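Local coordinates for protein AvrRxo1-ORF1 (Xanthomonas oryzae pv. oryzicola, PDB 4Z8T) that is a type III effector with a polynucleotide kinase domain that probably binds nucleotides through a P-loop and pairs with its chaperone-like partner AvrRxo1-ORF2, at residues F107-A112 against G117-S122; G72-G77 against L197-E202; L52-S57 against K99-P104; T76-I81 against V155-L160. One frame throughout, in Å; residues are numbered along the deposited sequence.

Contact 1 (F107-A112 against G117-S122); sequences FKSSLA and GAKIFS
Ala112 and Phe121 bring their backbones together here, with CA atoms 4.7 Å apart, where the end of the short helix 108-113 meets the irregular chain that leads into helix 123-141. Ala112 O receives two successive amides of that chain. Ile120 N lies 3.0 Å from Ala112 O in a nearly straight bond (167°), tilted out of the carbonyl plane, whereas Phe121 N, at 3.3 Å from Ala112 O, adds only a weak one. The returning backbone also lies against the methyl of Ala112, whose CB comes within 3.4 Å of Phe121 O.

The CB of Phe121 points at the helix end; from there CG, anti to the carbonyl carbon (chi1 -64°), carries the ring so that its edge meets Leu111 O. CD2 of Phe121 is 3.7 Å from that oxygen, which lies near the ring plane. Within the same segment Ile120 CD1 is modelled over the ring centre at an unusually short height, with a strained chi2, so the closeness is doubtful evidence. Val126 of helix 123-141 and Ile9 of helix 6-10 also pack on this phenyl group. Lys119 runs fully extended past the helix, its CE 3.9 Å from Ser109 OG, and delivers NZ to Pro201 O.

Leu111 O accepts hydrogen bonds from Ser114 OG and Arg36 NH2. Together with the two amides on Ala112 O, these bonds imply that carbonyls left without helical partners at the C-terminal end are satisfied by the turning chain and its neighbours, while the aromatic edge adds a weakly polar contact.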
loop_
_atom_site.group_PDB
_atom_site.type_symbol
_atom_site.label_atom_id
_atom_site.label_comp_id
_atom_site.label_asym_id
_atom_site.label_seq_id
_atom_site.Cartn_x
_atom_site.Cartn_y
_atom_site.Cartn_z
ATOM N N PHE A 107 16.437 -2.414 33.533
ATOM C CA PHE A 107 17.514 -3.039 34.320
ATOM C C PHE A 107 18.806 -3.159 33.536
ATOM O O PHE A 107 19.850 -3.496 34.112
ATOM C CB PHE A 107 17.115 -4.437 34.801
ATOM C CG PHE A 107 15.962 -4.438 35.771
ATOM C CD1 PHE A 107 16.139 -3.986 37.070
ATOM C CD2 PHE A 107 14.703 -4.891 35.385
ATOM C CE1 PHE A 107 15.094 -3.975 37.976
ATOM C CE2 PHE A 107 13.646 -4.883 36.286
ATOM C CZ PHE A 107 13.844 -4.429 37.588
ATOM N N LYS A 108 18.738 -2.909 32.233
ATOM C CA LYS A 108 19.843 -3.247 31.337
ATOM C C LYS A 108 21.111 -2.448 31.568
ATOM O O LYS A 108 22.199 -3.017 31.554
ATOM C CB LYS A 108 19.420 -3.140 29.867
ATOM C CG LYS A 108 18.603 -4.330 29.400
ATOM C CD LYS A 108 18.403 -4.290 27.888
ATOM C CE LYS A 108 17.820 -5.589 27.385
ATOM N NZ LYS A 108 16.450 -5.768 27.930
ATOM N N SER A 109 20.982 -1.145 31.786
ATOM C CA SER A 109 22.155 -0.315 31.999
ATOM C C SER A 109 22.902 -0.764 33.257
ATOM O O SER A 109 24.127 -0.932 33.236
ATOM C CB SER A 109 21.761 1.155 32.118
ATOM O OG SER A 109 22.904 1.958 32.353
ATOM N N SER A 110 22.160 -0.981 34.340
ATOM C CA SER A 110 22.772 -1.404 35.594
ATOM C C SER A 110 23.439 -2.764 35.447
ATOM O O SER A 110 24.540 -2.981 35.959
ATOM C CB SER A 110 21.749 -1.436 36.732
ATOM O OG SER A 110 21.382 -0.124 37.126
ATOM N N LEU A 111 22.771 -3.692 34.776
ATOM C CA LEU A 111 23.353 -5.026 34.612
ATOM C C LEU A 111 24.574 -4.961 33.709
ATOM O O LEU A 111 25.549 -5.698 33.905
ATOM C CB LEU A 111 22.327 -5.989 34.028
ATOM C CG LEU A 111 21.152 -6.290 34.958
ATOM C CD1 LEU A 111 20.128 -7.146 34.232
ATOM C CD2 LEU A 111 21.640 -7.003 36.225
ATOM N N ALA A 112 24.524 -4.070 32.721
ATOM C CA ALA A 112 25.623 -3.941 31.769
ATOM C C ALA A 112 26.860 -3.315 32.391
ATOM O O ALA A 112 27.983 -3.641 31.994
ATOM C CB ALA A 112 25.184 -3.143 30.538
ATOM N N GLY A 117 31.341 0.832 36.908
ATOM C CA GLY A 117 31.505 2.209 36.481
ATOM C C GLY A 117 31.506 2.431 34.980
ATOM O O GLY A 117 31.533 3.578 34.517
ATOM N N ALA A 118 31.493 1.342 34.214
ATOM C CA ALA A 118 31.461 1.426 32.763
ATOM C C ALA A 118 30.675 0.253 32.210
ATOM O O ALA A 118 30.624 -0.807 32.835
ATOM C CB ALA A 118 32.878 1.433 32.188
ATOM N N LYS A 119 30.056 0.444 31.047
ATOM C CA LYS A 119 29.322 -0.642 30.407
ATOM C C LYS A 119 30.307 -1.623 29.805
ATOM O O LYS A 119 31.109 -1.263 28.940
ATOM C CB LYS A 119 28.401 -0.119 29.299
ATOM C CG LYS A 119 27.155 0.591 29.785
ATOM C CD LYS A 119 26.314 1.077 28.602
ATOM C CE LYS A 119 25.009 1.703 29.071
ATOM N NZ LYS A 119 24.124 2.083 27.925
ATOM N N ILE A 120 30.240 -2.870 30.253
ATOM C CA ILE A 120 31.136 -3.884 29.736
ATOM C C ILE A 120 30.419 -5.067 29.089
ATOM O O ILE A 120 31.050 -5.904 28.437
ATOM C CB ILE A 120 32.106 -4.334 30.825
ATOM C CG1 ILE A 120 31.342 -4.786 32.059
ATOM C CG2 ILE A 120 33.028 -3.188 31.200
ATOM C CD1 ILE A 120 31.178 -6.260 32.124
ATOM N N PHE A 121 29.099 -5.134 29.269
ATOM C CA PHE A 121 28.276 -6.123 28.579
ATOM C C PHE A 121 27.338 -5.409 27.609
ATOM O O PHE A 121 26.919 -4.285 27.866
ATOM C CB PHE A 121 27.419 -6.907 29.570
ATOM C CG PHE A 121 28.202 -7.737 30.538
ATOM C CD1 PHE A 121 29.092 -8.700 30.086
ATOM C CD2 PHE A 121 28.012 -7.586 31.908
ATOM C CE1 PHE A 121 29.806 -9.483 30.997
ATOM C CE2 PHE A 121 28.723 -8.364 32.821
ATOM C CZ PHE A 121 29.616 -9.312 32.361
ATOM N N SER A 122 27.007 -6.067 26.507
ATOM C CA SER A 122 26.070 -5.496 25.539
ATOM C C SER A 122 24.637 -5.697 26.007
ATOM O O SER A 122 24.373 -6.510 26.897
ATOM C CB SER A 122 26.243 -6.162 24.183
ATOM O OG SER A 122 25.813 -7.510 24.217
#

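Contact 2 (G72-G77 against L197-E202); sequences GNTATG and LQRKPE. With SO4 (sulfate ion), chain E; SO4 (sulfate ion), chain D.
Arg199 reaches Ala75 and Thr74 in a loop between strand 66-71 and helix 78-85 whose sequence and amide-lined shape are consistent with a P-loop (Walker A motif). Between the two segments themselves the touch is by van der Waals packing. Ala75 CB lies over one face of the guanidinium, toward its rim, 3.7 Å from NH2 of Arg199. Thr74 CG2 comes to 3.8 Å from Arg199 NH1, the two side chains meeting at a slant.

Ionic and hydrogen-bonding links run through sulfate. The extended Arg199 chain places the edge of its guanidinium against the sulfate of chain E, with NH1 2.9 Å from O4 in a straight bond (167°) and a weaker bond from NH2 to O1. The same ion takes the amide of the loop, Ala75 N to O2 at 3.0 Å. A second sulfate, of chain D, accepts Gly77 N at O1 (2.9 Å). Both ions probably come from the crystallisation liquor, yet they plausibly mark phosphate positions. Arg199 NH1 has a further acceptor in Pro206 O.

Inside the loop, a side-chain bond braces the type II turn from Asn73 to Thr76: Thr76 OG1 donates to Asn73 O over 2.9 Å.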
loop_
_atom_site.group_PDB
_atom_site.type_symbol
_atom_site.label_atom_id
_atom_site.label_comp_id
_atom_site.label_asym_id
_atom_site.label_seq_id
_atom_site.Cartn_x
_atom_site.Cartn_y
_atom_site.Cartn_z
ATOM N N GLY A 72 2.789 -0.661 21.897
ATOM C CA GLY A 72 3.259 -0.130 20.630
ATOM C C GLY A 72 4.665 -0.563 20.326
ATOM O O GLY A 72 5.423 -0.923 21.231
ATOM N N ASN A 73 5.010 -0.506 19.042
ATOM C CA ASN A 73 6.324 -0.923 18.585
ATOM C C ASN A 73 7.440 0.005 19.077
ATOM O O ASN A 73 7.203 1.100 19.580
ATOM C CB ASN A 73 6.332 -0.975 17.051
ATOM C CG ASN A 73 7.479 -1.791 16.495
ATOM O OD1 ASN A 73 7.985 -2.712 17.149
ATOM N ND2 ASN A 73 7.894 -1.462 15.263
ATOM N N THR A 74 8.660 -0.467 18.903
ATOM C CA THR A 74 9.860 0.273 19.274
ATOM C C THR A 74 9.907 1.673 18.651
ATOM O O THR A 74 9.659 1.840 17.455
ATOM C CB THR A 74 11.078 -0.537 18.815
ATOM O OG1 THR A 74 10.990 -1.862 19.362
ATOM C CG2 THR A 74 12.371 0.101 19.277
ATOM N N ALA A 75 10.247 2.670 19.467
ATOM C CA ALA A 75 10.523 4.025 18.980
ATOM C C ALA A 75 9.391 4.615 18.159
ATOM O O ALA A 75 9.621 5.231 17.108
ATOM C CB ALA A 75 11.853 4.068 18.201
ATOM N N THR A 76 8.172 4.451 18.660
ATOM C CA THR A 76 6.991 4.999 18.004
ATOM C C THR A 76 6.511 6.298 18.640
ATOM O O THR A 76 5.538 6.891 18.178
ATOM C CB THR A 76 5.826 3.990 18.022
ATOM O OG1 THR A 76 5.650 3.485 19.354
ATOM C CG2 THR A 76 6.110 2.826 17.076
ATOM N N GLY A 77 7.157 6.722 19.717
ATOM C CA GLY A 77 6.745 7.931 20.417
ATOM C C GLY A 77 5.939 7.670 21.671
ATOM O O GLY A 77 5.186 8.532 22.120
ATOM N N LEU A 197 17.814 4.673 15.204
ATOM C CA LEU A 197 19.124 5.239 14.848
ATOM C C LEU A 197 19.441 6.511 15.620
ATOM O O LEU A 197 20.618 6.825 15.820
ATOM C CB LEU A 197 19.233 5.497 13.335
ATOM C CG LEU A 197 19.235 4.257 12.431
ATOM C CD1 LEU A 197 19.430 4.656 10.973
ATOM C CD2 LEU A 197 20.315 3.240 12.838
ATOM N N GLN A 198 18.409 7.240 16.058
ATOM C CA GLN A 198 18.604 8.457 16.853
ATOM C C GLN A 198 18.936 8.192 18.309
ATOM O O GLN A 198 19.457 9.077 18.996
ATOM C CB GLN A 198 17.357 9.341 16.810
ATOM C CG GLN A 198 17.160 10.021 15.482
ATOM C CD GLN A 198 15.848 10.761 15.404
ATOM O OE1 GLN A 198 14.896 10.290 14.781
ATOM N NE2 GLN A 198 15.785 11.927 16.036
ATOM N N ARG A 199 18.627 6.992 18.792
ATOM C CA ARG A 199 18.922 6.665 20.183
ATOM C C ARG A 199 20.417 6.489 20.346
ATOM O O ARG A 199 21.026 5.689 19.650
ATOM C CB ARG A 199 18.187 5.388 20.607
ATOM C CG ARG A 199 16.698 5.599 20.704
ATOM C CD ARG A 199 15.963 4.295 20.953
ATOM N NE ARG A 199 14.570 4.566 21.261
ATOM C CZ ARG A 199 13.691 3.642 21.627
ATOM N NH1 ARG A 199 14.068 2.380 21.728
ATOM N NH2 ARG A 199 12.440 4.002 21.892
ATOM N N LYS A 200 21.015 7.238 21.264
ATOM C CA LYS A 200 22.456 7.155 21.433
ATOM C C LYS A 200 22.827 6.120 22.500
ATOM O O LYS A 200 22.105 5.954 23.482
ATOM C CB LYS A 200 23.023 8.546 21.726
ATOM C CG LYS A 200 22.685 9.531 20.605
ATOM C CD LYS A 200 23.418 10.856 20.750
ATOM C CE LYS A 200 22.659 11.841 21.629
ATOM N NZ LYS A 200 21.799 12.774 20.830
ATOM N N PRO A 201 23.941 5.399 22.288
ATOM C CA PRO A 201 24.367 4.321 23.191
ATOM C C PRO A 201 24.614 4.811 24.614
ATOM O O PRO A 201 24.552 4.013 25.550
ATOM C CB PRO A 201 25.675 3.831 22.562
ATOM C CG PRO A 201 25.584 4.227 21.128
ATOM C CD PRO A 201 24.826 5.520 21.118
ATOM N N GLU A 202 24.882 6.104 24.770
ATOM C CA GLU A 202 25.037 6.704 26.089
ATOM C C GLU A 202 23.685 6.894 26.775
ATOM O O GLU A 202 23.618 7.234 27.962
ATOM C CB GLU A 202 25.805 8.033 26.004
ATOM C CG GLU A 202 25.408 8.965 24.850
ATOM C CD GLU A 202 26.104 8.622 23.538
ATOM O OE1 GLU A 202 26.579 7.477 23.388
ATOM O OE2 GLU A 202 26.186 9.502 22.651
HETATM S S SO4 E . 10.698 1.198 23.217
HETATM O O1 SO4 E . 11.016 2.308 24.118
HETATM O O2 SO4 E . 9.679 1.669 22.283
HETATM O O3 SO4 E . 10.148 0.110 24.028
HETATM O O4 SO4 E . 11.898 0.702 22.549
HETATM S S SO4 D . 9.766 7.121 22.478
HETATM O O1 SO4 D . 9.736 6.800 21.061
HETATM O O2 SO4 D . 9.181 8.437 22.741
HETATM O O3 SO4 D . 11.173 7.132 22.877
HETATM O O4 SO4 D . 9.063 6.099 23.242
#

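Contact 3 (L52-S57 against K99-P104); sequences LTLAES and KGCVNP
Leu54, on helix 34-60, points its side chain squarely at the backbone of Lys99 and Gly100, and this single leucine makes every touch between the two segments. Its CG stands anti to its own carbonyl carbon (chi1 -75°), and the second torsion (chi2 -173°) carries CD1 straight on as the leading methyl. CD1 arrives 3.6 Å from Lys99 O and 3.9 Å from Gly100 C, in two successive peptide groups, so the methyl meets mostly backbone. At Gly100, with no side chain and a positive phi of 112°, the CA approaches Leu54 CA to 6.8 Å.

Cys101 meets the same methyl, its SG 4.5 Å from Leu54 CD1 at the outer limit of apolar packing. Ala92 and Leu93 of helix 87-95 pack on Leu54 as well, and Leu93 also touches Cys101. The contact thereby joins helix 34-60 to the loop between helix 87-95 and helix 108-113, whose Val102 pairs by backbone hydrogen bonds with Val155 and Asp157.

With no hydrogen bond crossing, cohesion here is dispersive. The polar atom in the middle, Lys99 O, is satisfied from elsewhere, by Thr96 OG1, so a hydrocarbon can lie against it without robbing it of a partner.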
loop_
_atom_site.group_PDB
_atom_site.type_symbol
_atom_site.label_atom_id
_atom_site.label_comp_id
_atom_site.label_asym_id
_atom_site.label_seq_id
_atom_site.Cartn_x
_atom_site.Cartn_y
_atom_site.Cartn_z
ATOM N N LEU A 52 6.482 2.109 44.028
ATOM C CA LEU A 52 5.612 2.499 45.129
ATOM C C LEU A 52 5.388 4.000 45.101
ATOM O O LEU A 52 4.291 4.474 45.390
ATOM C CB LEU A 52 6.204 2.056 46.471
ATOM C CG LEU A 52 5.315 2.208 47.706
ATOM C CD1 LEU A 52 3.994 1.476 47.536
ATOM C CD2 LEU A 52 6.057 1.694 48.938
ATOM N N THR A 53 6.427 4.753 44.752
ATOM C CA THR A 53 6.280 6.199 44.606
ATOM C C THR A 53 5.217 6.510 43.550
ATOM O O THR A 53 4.319 7.324 43.785
ATOM C CB THR A 53 7.616 6.860 44.232
ATOM O OG1 THR A 53 8.531 6.704 45.321
ATOM C CG2 THR A 53 7.425 8.337 43.965
ATOM N N LEU A 54 5.307 5.838 42.406
ATOM C CA LEU A 54 4.312 6.009 41.344
ATOM C C LEU A 54 2.924 5.712 41.882
ATOM O O LEU A 54 1.995 6.508 41.718
ATOM C CB LEU A 54 4.597 5.062 40.173
ATOM C CG LEU A 54 5.737 5.356 39.201
ATOM C CD1 LEU A 54 5.679 4.347 38.053
ATOM C CD2 LEU A 54 5.668 6.786 38.671
ATOM N N ALA A 55 2.793 4.566 42.541
ATOM C CA ALA A 55 1.489 4.132 43.035
ATOM C C ALA A 55 0.894 5.106 44.044
ATOM O O ALA A 55 -0.309 5.379 44.014
ATOM C CB ALA A 55 1.582 2.736 43.626
ATOM N N GLU A 56 1.724 5.634 44.936
ATOM C CA GLU A 56 1.212 6.566 45.935
ATOM C C GLU A 56 0.822 7.885 45.288
ATOM O O GLU A 56 -0.168 8.501 45.690
ATOM C CB GLU A 56 2.236 6.806 47.048
ATOM C CG GLU A 56 2.541 5.598 47.927
ATOM C CD GLU A 56 1.416 5.223 48.881
ATOM O OE1 GLU A 56 0.381 5.921 48.930
ATOM O OE2 GLU A 56 1.573 4.212 49.603
ATOM N N SER A 57 1.586 8.326 44.284
ATOM C CA SER A 57 1.211 9.530 43.534
ATOM C C SER A 57 -0.131 9.374 42.850
ATOM O O SER A 57 -0.999 10.241 42.979
ATOM C CB SER A 57 2.280 9.904 42.497
ATOM O OG SER A 57 1.904 11.063 41.757
ATOM N N LYS A 99 11.117 6.376 36.294
ATOM C CA LYS A 99 11.379 5.020 36.759
ATOM C C LYS A 99 10.147 4.378 37.399
ATOM O O LYS A 99 9.211 5.077 37.796
ATOM C CB LYS A 99 12.549 5.023 37.748
ATOM C CG LYS A 99 13.852 5.533 37.134
ATOM C CD LYS A 99 15.008 5.420 38.114
ATOM C CE LYS A 99 14.820 6.343 39.300
ATOM N NZ LYS A 99 14.873 7.779 38.908
ATOM N N GLY A 100 10.150 3.049 37.489
ATOM C CA GLY A 100 9.113 2.340 38.224
ATOM C C GLY A 100 8.190 1.502 37.357
ATOM O O GLY A 100 7.319 0.794 37.873
ATOM N N CYS A 101 8.380 1.568 36.041
ATOM C CA CYS A 101 7.530 0.824 35.113
ATOM C C CYS A 101 8.022 -0.603 34.906
ATOM O O CYS A 101 9.228 -0.887 35.033
ATOM C CB CYS A 101 7.462 1.538 33.757
ATOM S SG CYS A 101 6.853 3.236 33.859
ATOM N N VAL A 102 7.091 -1.506 34.600
ATOM C CA VAL A 102 7.447 -2.884 34.258
ATOM C C VAL A 102 7.946 -2.968 32.821
ATOM O O VAL A 102 7.189 -2.760 31.874
ATOM C CB VAL A 102 6.271 -3.848 34.431
ATOM C CG1 VAL A 102 6.688 -5.261 34.031
ATOM C CG2 VAL A 102 5.788 -3.826 35.864
ATOM N N ASN A 103 9.234 -3.277 32.681
ATOM C CA ASN A 103 9.941 -3.204 31.413
ATOM C C ASN A 103 11.345 -3.745 31.671
ATOM O O ASN A 103 12.070 -3.165 32.472
ATOM C CB ASN A 103 10.028 -1.734 30.993
ATOM C CG ASN A 103 10.730 -1.531 29.671
ATOM O OD1 ASN A 103 11.309 -2.455 29.100
ATOM N ND2 ASN A 103 10.688 -0.298 29.173
ATOM N N PRO A 104 11.734 -4.841 30.997
ATOM C CA PRO A 104 13.079 -5.410 31.202
ATOM C C PRO A 104 14.187 -4.421 30.892
ATOM O O PRO A 104 15.245 -4.443 31.518
ATOM C CB PRO A 104 13.136 -6.572 30.202
ATOM C CG PRO A 104 12.039 -6.304 29.217
ATOM C CD PRO A 104 10.962 -5.595 29.994
#

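Contact 4 (T76-I81 against V155-L160); sequences TGKTRI and VVDKRL. With SO4 (sulfate ion), chain D; SO4 (sulfate ion), chain C.
Lys78 NZ donates to Lys158 O across 2.9 Å, and that bond is the direct polar link between the helix start and the chain at and just past strand 154-157. The donor sits above the carbonyl plane, 70° out of it, so it approaches over the flat peptide rather than along a lone pair. A bend at chi3 (66°) in the otherwise extended lysine turns its end this way. Asp157 lies beside it, OD1 4.1 Å from Lys78 NZ, beyond a salt bridge. One water spans the gap, accepting from Lys78 NZ at 2.8 Å and standing 2.9 Å from Asp157 OD1, to which it probably donates, though other acceptors compete for its protons. Leu70 O and Gly72 O also accept directly from Lys78 NZ. Three carbonyls and a water thus surround NZ, and its position is gripped from several directions.

Lys78 is the lysine of the apparent Walker A motif, whose counterpart in P-loop kinases contacts nucleotide phosphate. The next residue shows the motif's anion-binding side: Thr79 N, at the helix start, points almost straight (171°) at O4 of the chain D sulfate, 3.1 Å away.

The partner segment 155-160 is positioned in turn. Asp157 OD2 takes a weak hydrogen bond from Asn103 ND2. Arg159 directs NE to Asn73 OD1 and NH2 to both Thr74 OG1 and Ser98 O of the AvrRxo1-ORF2 chain, while its NH1 lies 2.9 Å from O2 of the chain C sulfate.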
loop_
_atom_site.group_PDB
_atom_site.type_symbol
_atom_site.label_atom_id
_atom_site.label_comp_id
_atom_site.label_asym_id
_atom_site.label_seq_id
_atom_site.Cartn_x
_atom_site.Cartn_y
_atom_site.Cartn_z
ATOM N N THR A 76 8.172 4.451 18.660
ATOM C CA THR A 76 6.991 4.999 18.004
ATOM C C THR A 76 6.511 6.298 18.640
ATOM O O THR A 76 5.538 6.891 18.178
ATOM C CB THR A 76 5.826 3.990 18.022
ATOM O OG1 THR A 76 5.650 3.485 19.354
ATOM C CG2 THR A 76 6.110 2.826 17.076
ATOM N N GLY A 77 7.157 6.722 19.717
ATOM C CA GLY A 77 6.745 7.931 20.417
ATOM C C GLY A 77 5.939 7.670 21.671
ATOM O O GLY A 77 5.186 8.532 22.120
ATOM N N LYS A 78 6.107 6.484 22.246
ATOM C CA LYS A 78 5.313 6.069 23.398
ATOM C C LYS A 78 5.507 6.981 24.602
ATOM O O LYS A 78 4.539 7.367 25.259
ATOM C CB LYS A 78 5.623 4.608 23.760
ATOM C CG LYS A 78 5.280 3.641 22.625
ATOM C CD LYS A 78 5.788 2.221 22.879
ATOM C CE LYS A 78 5.093 1.577 24.040
ATOM N NZ LYS A 78 5.370 0.091 24.097
ATOM N N THR A 79 6.756 7.337 24.887
ATOM C CA THR A 79 7.042 8.180 26.046
ATOM C C THR A 79 6.367 9.551 25.966
ATOM O O THR A 79 5.753 10.005 26.938
ATOM C CB THR A 79 8.552 8.300 26.262
ATOM O OG1 THR A 79 9.084 6.990 26.505
ATOM C CG2 THR A 79 8.850 9.201 27.447
ATOM N N ARG A 80 6.447 10.200 24.806
ATOM C CA ARG A 80 5.799 11.488 24.620
ATOM C C ARG A 80 4.275 11.394 24.763
ATOM O O ARG A 80 3.640 12.276 25.351
ATOM C CB ARG A 80 6.189 12.080 23.262
ATOM C CG ARG A 80 5.747 13.516 23.073
ATOM C CD ARG A 80 6.149 14.046 21.699
ATOM N NE ARG A 80 5.341 15.201 21.324
ATOM C CZ ARG A 80 5.568 16.435 21.761
ATOM N NH1 ARG A 80 6.580 16.668 22.586
ATOM N NH2 ARG A 80 4.786 17.433 21.375
ATOM N N ILE A 81 3.685 10.321 24.241
ATOM C CA ILE A 81 2.243 10.117 24.423
ATOM C C ILE A 81 1.850 9.948 25.899
ATOM O O ILE A 81 0.878 10.560 26.366
ATOM C CB ILE A 81 1.717 8.936 23.583
ATOM C CG1 ILE A 81 1.611 9.349 22.115
ATOM C CG2 ILE A 81 0.353 8.463 24.094
ATOM C CD1 ILE A 81 0.520 10.374 21.826
ATOM N N VAL A 155 2.484 0.276 35.904
ATOM C CA VAL A 155 2.637 0.650 34.504
ATOM C C VAL A 155 3.390 -0.431 33.762
ATOM O O VAL A 155 4.471 -0.840 34.187
ATOM C CB VAL A 155 3.425 1.969 34.348
ATOM C CG1 VAL A 155 3.461 2.392 32.875
ATOM C CG2 VAL A 155 2.821 3.053 35.196
ATOM N N VAL A 156 2.817 -0.904 32.659
ATOM C CA VAL A 156 3.455 -1.927 31.843
ATOM C C VAL A 156 3.839 -1.271 30.531
ATOM O O VAL A 156 2.993 -0.800 29.777
ATOM C CB VAL A 156 2.536 -3.138 31.606
ATOM C CG1 VAL A 156 3.244 -4.194 30.740
ATOM C CG2 VAL A 156 2.131 -3.749 32.934
ATOM N N ASP A 157 5.148 -1.211 30.308
ATOM C CA ASP A 157 5.748 -0.508 29.206
ATOM C C ASP A 157 6.466 -1.549 28.347
ATOM O O ASP A 157 7.663 -1.763 28.500
ATOM C CB ASP A 157 6.764 0.466 29.805
ATOM C CG ASP A 157 7.407 1.341 28.778
ATOM O OD1 ASP A 157 6.912 1.384 27.630
ATOM O OD2 ASP A 157 8.406 2.000 29.132
ATOM N N LYS A 158 5.715 -2.216 27.472
ATOM C CA LYS A 158 6.217 -3.310 26.654
ATOM C C LYS A 158 5.525 -3.190 25.317
ATOM O O LYS A 158 4.533 -2.463 25.190
ATOM C CB LYS A 158 5.851 -4.666 27.265
ATOM C CG LYS A 158 6.504 -4.980 28.600
ATOM C CD LYS A 158 6.080 -6.372 29.039
ATOM C CE LYS A 158 6.625 -6.717 30.405
ATOM N NZ LYS A 158 6.513 -8.182 30.639
ATOM N N ARG A 159 6.025 -3.909 24.318
ATOM C CA ARG A 159 5.392 -3.855 23.006
ATOM C C ARG A 159 3.942 -4.320 23.055
ATOM O O ARG A 159 3.073 -3.724 22.402
ATOM C CB ARG A 159 6.176 -4.675 21.984
ATOM C CG ARG A 159 5.641 -4.515 20.553
ATOM C CD ARG A 159 6.474 -5.245 19.500
ATOM N NE ARG A 159 7.811 -4.672 19.384
ATOM C CZ ARG A 159 8.894 -5.165 19.973
ATOM N NH1 ARG A 159 8.802 -6.247 20.729
ATOM N NH2 ARG A 159 10.070 -4.561 19.822
ATOM N N LEU A 160 3.696 -5.388 23.826
ATOM C CA LEU A 160 2.357 -5.957 24.030
ATOM C C LEU A 160 1.676 -6.271 22.705
ATOM O O LEU A 160 0.481 -6.009 22.539
ATOM C CB LEU A 160 1.477 -5.028 24.879
ATOM C CG LEU A 160 2.017 -4.678 26.270
ATOM C CD1 LEU A 160 1.184 -3.590 26.922
ATOM C CD2 LEU A 160 2.079 -5.924 27.157
HETATM S S SO4 D . 9.766 7.121 22.478
HETATM O O1 SO4 D . 9.736 6.800 21.061
HETATM O O2 SO4 D . 9.181 8.437 22.741
HETATM O O3 SO4 D . 11.173 7.132 22.877
HETATM O O4 SO4 D . 9.063 6.099 23.242
HETATM S S SO4 C . 6.320 -8.778 21.876
HETATM O O1 SO4 C . 5.137 -7.931 21.975
HETATM O O2 SO4 C . 7.016 -8.553 20.614
HETATM O O3 SO4 C . 5.928 -10.189 21.953
HETATM O O4 SO4 C . 7.226 -8.486 22.985
HETATM O O HOH W 1 7.838 -0.188 25.361
#

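Overall arrangement
From the N terminus, residues 52-57 open contact 3 on helix 34-60. Before it closes at 99-104, the chain passes strand 66-71 and enters the loop that opens contact 2 at 72-77 and contact 4 at 76-81, the two sharing Thr76 and Gly77. Contact 3 therefore crosses both. Contact 1 follows in series and closes a short turn at 117-122, nested within contacts 2 and 4. Contact 4 closes at 155-160, whose strand pairs with Val102 of contact 3; contact 2 closes last, at 197-202. The apparent P-loop is thus tied to the chain at and just past strand 154-157 and to the end of helix 189-198, while Lys119 of contact 1 meets Pro201 of contact 2.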